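Local coordinates for lectin 2 (Agrocybe aegerita, PDB 4TQK), which binds N-acetylglucosamine in several pockets around a beta-propeller and so probably recognises glycans that carry this sugar, at residues T56-R61 and F77-V82; G250-L255 and G263-V268. The protein carries 1 engineered substitution. All coordinates share one frame; numbering follows the deposited sequence.

Interaction 1 (T56-R61 and F77-V82); sequences TTKHVR and FGNAGV. With NAG (2-acetamido-2-deoxy-beta-D-glucopyranose), chain D.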
# COMPACT_ATOMS: atom_id res chain seq x y z
N THR A 56 -2.34 -3.96 28.43
CA THR A 56 -2.75 -5.20 27.76
C THR A 56 -3.83 -5.94 28.55
O THR A 56 -4.58 -6.75 27.99
CB THR A 56 -1.57 -6.14 27.50
OG1 THR A 56 -0.97 -6.49 28.74
CG2 THR A 56 -0.53 -5.46 26.60
N THR A 57 -3.93 -5.66 29.84
CA THR A 57 -4.90 -6.33 30.70
C THR A 57 -6.30 -5.68 30.70
O THR A 57 -7.26 -6.28 31.19
CB THR A 57 -4.38 -6.44 32.15
OG1 THR A 57 -3.66 -5.24 32.48
CG2 THR A 57 -3.42 -7.61 32.29
N LYS A 58 -6.41 -4.47 30.15
CA LYS A 58 -7.70 -3.76 30.15
C LYS A 58 -8.23 -3.50 28.75
O LYS A 58 -9.45 -3.45 28.52
CB LYS A 58 -7.58 -2.40 30.84
CG LYS A 58 -6.88 -2.40 32.18
CD LYS A 58 -6.82 -0.98 32.75
CE LYS A 58 -8.23 -0.41 32.97
NZ LYS A 58 -8.25 0.93 33.64
N HIS A 59 -7.33 -3.30 27.79
CA HIS A 59 -7.73 -2.69 26.55
C HIS A 59 -7.47 -3.55 25.32
O HIS A 59 -6.72 -4.52 25.38
CB HIS A 59 -7.03 -1.35 26.38
CG HIS A 59 -7.11 -0.46 27.60
ND1 HIS A 59 -5.99 0.00 28.23
CD2 HIS A 59 -8.18 0.06 28.23
CE1 HIS A 59 -6.37 0.78 29.26
NE2 HIS A 59 -7.68 0.83 29.27
N VAL A 60 -8.10 -3.18 24.21
CA VAL A 60 -7.93 -3.88 22.94
C VAL A 60 -7.45 -2.91 21.87
O VAL A 60 -8.02 -1.84 21.68
CB VAL A 60 -9.24 -4.53 22.49
CG1 VAL A 60 -9.15 -4.97 21.04
CG2 VAL A 60 -9.59 -5.71 23.41
N ARG A 61 -6.39 -3.30 21.16
CA ARG A 61 -5.78 -2.42 20.16
C ARG A 61 -5.62 -3.13 18.82
O ARG A 61 -4.97 -4.18 18.72
CB ARG A 61 -4.44 -1.89 20.68
CG ARG A 61 -4.60 -0.89 21.83
CD ARG A 61 -3.28 -0.60 22.53
NE ARG A 61 -2.96 -1.61 23.54
CZ ARG A 61 -1.85 -1.62 24.27
NH1 ARG A 61 -0.92 -0.67 24.11
NH2 ARG A 61 -1.65 -2.59 25.17
N PHE A 77 -9.87 0.22 21.97
CA PHE A 77 -10.96 0.24 22.94
C PHE A 77 -10.34 0.52 24.30
O PHE A 77 -9.80 -0.39 24.94
CB PHE A 77 -11.66 -1.11 23.00
CG PHE A 77 -12.34 -1.52 21.72
CD1 PHE A 77 -13.73 -1.47 21.60
CD2 PHE A 77 -11.61 -2.03 20.66
CE1 PHE A 77 -14.36 -1.87 20.45
CE2 PHE A 77 -12.23 -2.44 19.49
CZ PHE A 77 -13.61 -2.36 19.38
N GLY A 78 -10.44 1.76 24.77
CA GLY A 78 -9.78 2.16 26.00
C GLY A 78 -10.69 2.22 27.21
O GLY A 78 -11.60 1.40 27.35
N ASN A 79 -10.46 3.20 28.07
CA ASN A 79 -11.28 3.38 29.27
C ASN A 79 -12.65 3.96 28.96
O ASN A 79 -13.66 3.29 29.19
CB ASN A 79 -10.55 4.25 30.32
CG ASN A 79 -9.33 3.55 30.91
OD1 ASN A 79 -9.28 2.32 30.99
ND2 ASN A 79 -8.34 4.34 31.32
N ALA A 80 -12.69 5.19 28.42
CA ALA A 80 -13.96 5.88 28.18
C ALA A 80 -14.67 5.50 26.87
O ALA A 80 -15.80 5.93 26.61
CB ALA A 80 -13.78 7.38 28.27
N GLY A 81 -14.02 4.69 26.04
CA GLY A 81 -14.64 4.23 24.81
C GLY A 81 -13.63 3.86 23.74
O GLY A 81 -12.50 3.50 24.05
N VAL A 82 -14.07 3.96 22.48
CA VAL A 82 -13.25 3.61 21.33
C VAL A 82 -12.60 4.85 20.75
O VAL A 82 -13.27 5.86 20.50
CB VAL A 82 -14.09 2.92 20.23
CG1 VAL A 82 -13.17 2.32 19.13
CG2 VAL A 82 -14.99 1.86 20.81
C1 NAG D . -7.16 8.53 27.92
C2 NAG D . -7.08 7.54 26.76
C3 NAG D . -6.15 8.12 25.71
C4 NAG D . -6.63 9.53 25.33
C5 NAG D . -6.86 10.39 26.58
C6 NAG D . -7.44 11.77 26.26
C7 NAG D . -7.38 5.25 27.47
C8 NAG D . -6.71 3.97 27.88
N2 NAG D . -6.57 6.28 27.25
O1 NAG D . -7.94 7.98 28.95
O3 NAG D . -6.13 7.25 24.59
O4 NAG D . -5.72 10.13 24.46
O5 NAG D . -7.74 9.72 27.46
O6 NAG D . -8.85 11.70 26.21
O7 NAG D . -8.61 5.31 27.36
O HOH W 1 -11.55 -1.65 27.49

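Interaction 2 (G250-L255 and G263-V268); sequences GCWVAL and GQVKLV. With NAG (2-acetamido-2-deoxy-beta-D-glucopyranose), chain F.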
# COMPACT_ATOMS: atom_id res chain seq x y z
N GLY A 250 -4.28 -35.66 16.41
CA GLY A 250 -3.89 -34.89 15.24
C GLY A 250 -4.92 -33.84 14.88
O GLY A 250 -5.68 -33.40 15.73
N CYS A 251 -4.96 -33.45 13.60
CA CYS A 251 -5.88 -32.41 13.14
C CYS A 251 -7.16 -33.02 12.57
O CYS A 251 -7.12 -33.90 11.72
CB CYS A 251 -5.24 -31.52 12.08
SG CYS A 251 -3.72 -30.71 12.60
N TRP A 252 -8.28 -32.52 13.07
CA TRP A 252 -9.59 -32.95 12.62
C TRP A 252 -10.20 -31.79 11.87
O TRP A 252 -9.93 -30.63 12.19
CB TRP A 252 -10.48 -33.26 13.82
CG TRP A 252 -10.04 -34.44 14.60
CD1 TRP A 252 -9.08 -34.48 15.55
CD2 TRP A 252 -10.57 -35.76 14.51
NE1 TRP A 252 -8.96 -35.75 16.06
CE2 TRP A 252 -9.87 -36.56 15.43
CE3 TRP A 252 -11.55 -36.36 13.72
CZ2 TRP A 252 -10.12 -37.92 15.60
CZ3 TRP A 252 -11.81 -37.72 13.88
CH2 TRP A 252 -11.10 -38.47 14.81
N VAL A 253 -11.05 -32.08 10.89
CA VAL A 253 -11.73 -31.04 10.16
C VAL A 253 -13.18 -31.45 9.93
O VAL A 253 -13.50 -32.64 9.97
CB VAL A 253 -11.11 -30.81 8.77
CG1 VAL A 253 -9.61 -30.68 8.87
CG2 VAL A 253 -11.51 -31.96 7.82
N ALA A 254 -14.03 -30.46 9.71
CA ALA A 254 -15.36 -30.66 9.14
C ALA A 254 -15.51 -29.64 8.01
O ALA A 254 -15.35 -28.44 8.22
CB ALA A 254 -16.47 -30.49 10.19
N LEU A 255 -15.80 -30.13 6.81
CA LEU A 255 -15.77 -29.27 5.64
C LEU A 255 -17.13 -28.65 5.31
O LEU A 255 -18.17 -29.26 5.53
CB LEU A 255 -15.21 -30.03 4.43
CG LEU A 255 -13.78 -30.52 4.63
CD1 LEU A 255 -13.36 -31.45 3.51
CD2 LEU A 255 -12.82 -29.33 4.73
N GLY A 263 -19.84 -31.34 6.75
CA GLY A 263 -19.72 -32.78 6.59
C GLY A 263 -19.11 -33.46 7.80
O GLY A 263 -18.93 -32.83 8.86
N GLN A 264 -18.76 -34.74 7.65
CA GLN A 264 -18.26 -35.53 8.78
C GLN A 264 -17.04 -34.88 9.44
O GLN A 264 -16.30 -34.10 8.80
CB GLN A 264 -17.90 -36.97 8.36
CG GLN A 264 -16.78 -37.05 7.34
CD GLN A 264 -16.18 -38.46 7.20
OE1 GLN A 264 -15.83 -39.11 8.18
NE2 GLN A 264 -16.06 -38.92 5.96
N VAL A 265 -16.82 -35.22 10.71
CA VAL A 265 -15.62 -34.81 11.42
C VAL A 265 -14.57 -35.90 11.26
O VAL A 265 -14.71 -36.99 11.81
CB VAL A 265 -15.92 -34.56 12.90
CG1 VAL A 265 -14.65 -34.27 13.68
CG2 VAL A 265 -16.93 -33.43 13.05
N LYS A 266 -13.51 -35.60 10.51
CA LYS A 266 -12.52 -36.63 10.17
C LYS A 266 -11.07 -36.20 10.40
O LYS A 266 -10.76 -35.00 10.39
CB LYS A 266 -12.71 -37.08 8.72
CG LYS A 266 -12.80 -35.92 7.75
CD LYS A 266 -12.63 -36.36 6.30
CE LYS A 266 -12.60 -35.15 5.38
NZ LYS A 266 -12.23 -35.53 4.00
N LEU A 267 -10.20 -37.19 10.60
CA LEU A 267 -8.79 -36.97 10.90
C LEU A 267 -7.98 -36.91 9.61
O LEU A 267 -7.84 -37.91 8.91
CB LEU A 267 -8.27 -38.08 11.81
CG LEU A 267 -6.80 -38.06 12.25
CD1 LEU A 267 -6.51 -36.87 13.14
CD2 LEU A 267 -6.43 -39.35 12.96
N VAL A 268 -7.44 -35.73 9.30
CA VAL A 268 -6.75 -35.52 8.03
C VAL A 268 -5.23 -35.42 8.18
O VAL A 268 -4.49 -35.62 7.22
CB VAL A 268 -7.28 -34.29 7.30
CG1 VAL A 268 -8.78 -34.44 7.07
CG2 VAL A 268 -6.98 -33.01 8.09
C1 NAG F . -11.64 -37.59 19.90
C2 NAG F . -11.69 -36.22 19.23
C3 NAG F . -13.08 -36.02 18.65
C4 NAG F . -13.41 -37.17 17.71
C5 NAG F . -13.20 -38.51 18.41
C6 NAG F . -13.44 -39.68 17.45
C7 NAG F . -10.17 -34.62 20.26
C8 NAG F . -10.04 -33.47 21.21
N2 NAG F . -11.37 -35.18 20.18
O1 NAG F . -10.37 -37.77 20.45
O3 NAG F . -13.09 -34.80 17.97
O4 NAG F . -14.73 -37.06 17.25
O5 NAG F . -11.89 -38.59 18.94
O6 NAG F . -13.37 -40.90 18.14
O7 NAG F . -9.19 -35.00 19.63

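Interaction 1 (T56-R61 and F77-V82)
His-59 and Lys-58 both reach the side-chain oxygen of Asn-79. The His-59 NE2 to Asn-79 OD1 bond is 2.8 Å long and nearly straight, 175° at the hydrogen. OD1 lies in the imidazole plane, but the ring and the amide are turned 58° from each other. NE2 meets OD1 from above the amide plane, not along a lone pair. Lys-58 NZ comes from the opposite face of that plane, 3.2 Å from Asn-79 OD1. The lysine chain bends at its third torsion (chi3 60°), which turns NZ toward the amide. Its CB lies over the centre of one imidazole face. The other face takes the sugar's methyl carbon, with His-59 CE1 3.5 Å from NAG C8. Next to this cluster, Asn-79 N donates to the acetamide oxygen, NAG O7, at 2.9 Å. Trp-54, Asn-46 and Gly-52 also bind the sugar by hydrogen bonds. Farther along, Val-60 and Phe-77 form an antiparallel hydrogen-bonded pair, with Phe-77 N 2.8 Å from Val-60 O. Their side chains lie side by side. This pair joins the two strands beside the pocket. His-59, Gly-78 and Asn-79 line the acetamide pocket itself, a sugar site between neighbouring blades of a beta-propeller.

Interaction 2 (G250-L255 and G263-V268)
Trp-252 and Leu-267 make the main aromatic contact. Leu-267 CB sits over the six-membered ring of Trp-252, 4.0 Å from its centroid and 3° off the normal, a CH-pi contact. The leucine CG is anti to the backbone N, and chi2 of 65° brings CD1 back toward the indole near NE1. NAG C4 lies over the opposite face, toward the rim. Apolar contacts continue on the same face of the sheet, where Trp-252 CE3 is 3.7 Å from Val-265 CG1. On the other face, Val-253 and Val-268 cross at about a right angle, with Val-253 CG1 3.6 Å from Val-268 CG2. Backbone hydrogen bonds tie the two strands. Val-253 and Lys-266 exchange a pair, each N 3.0 Å from the other residue's O. Val-268 N to Cys-251 O is 3.1 Å, and Gly-263 N to Leu-255 O is 2.9 Å. Weaker CA-H...O contacts lie among them, such as Trp-252 CA to Lys-266 O at 3.2 Å. The strands form an antiparallel hairpin at the outer end of a propeller blade. Its chemistry implies that backbone bonds set the register, while apolar packing backs the indole and presents its other face to the sugar.

Both contacts are partly buried and lie beside a bound N-acetylglucosamine, but they belong to different blades on opposite sides of the chain's centre. Their centres are about 37 Å apart and they do not touch. Interaction 1 joins the start of the first strand of its blade and the loop before it to the end of the second strand and the loop after it. Interaction 2 pairs the third and fourth strands of another blade and lies farther from the chain's centre. The first is largely polar and grips the sugar's acetamide. The second is a regular hairpin held by backbone hydrogen bonds, with mainly apolar side-chain contacts, and meets its sugar through an aromatic face.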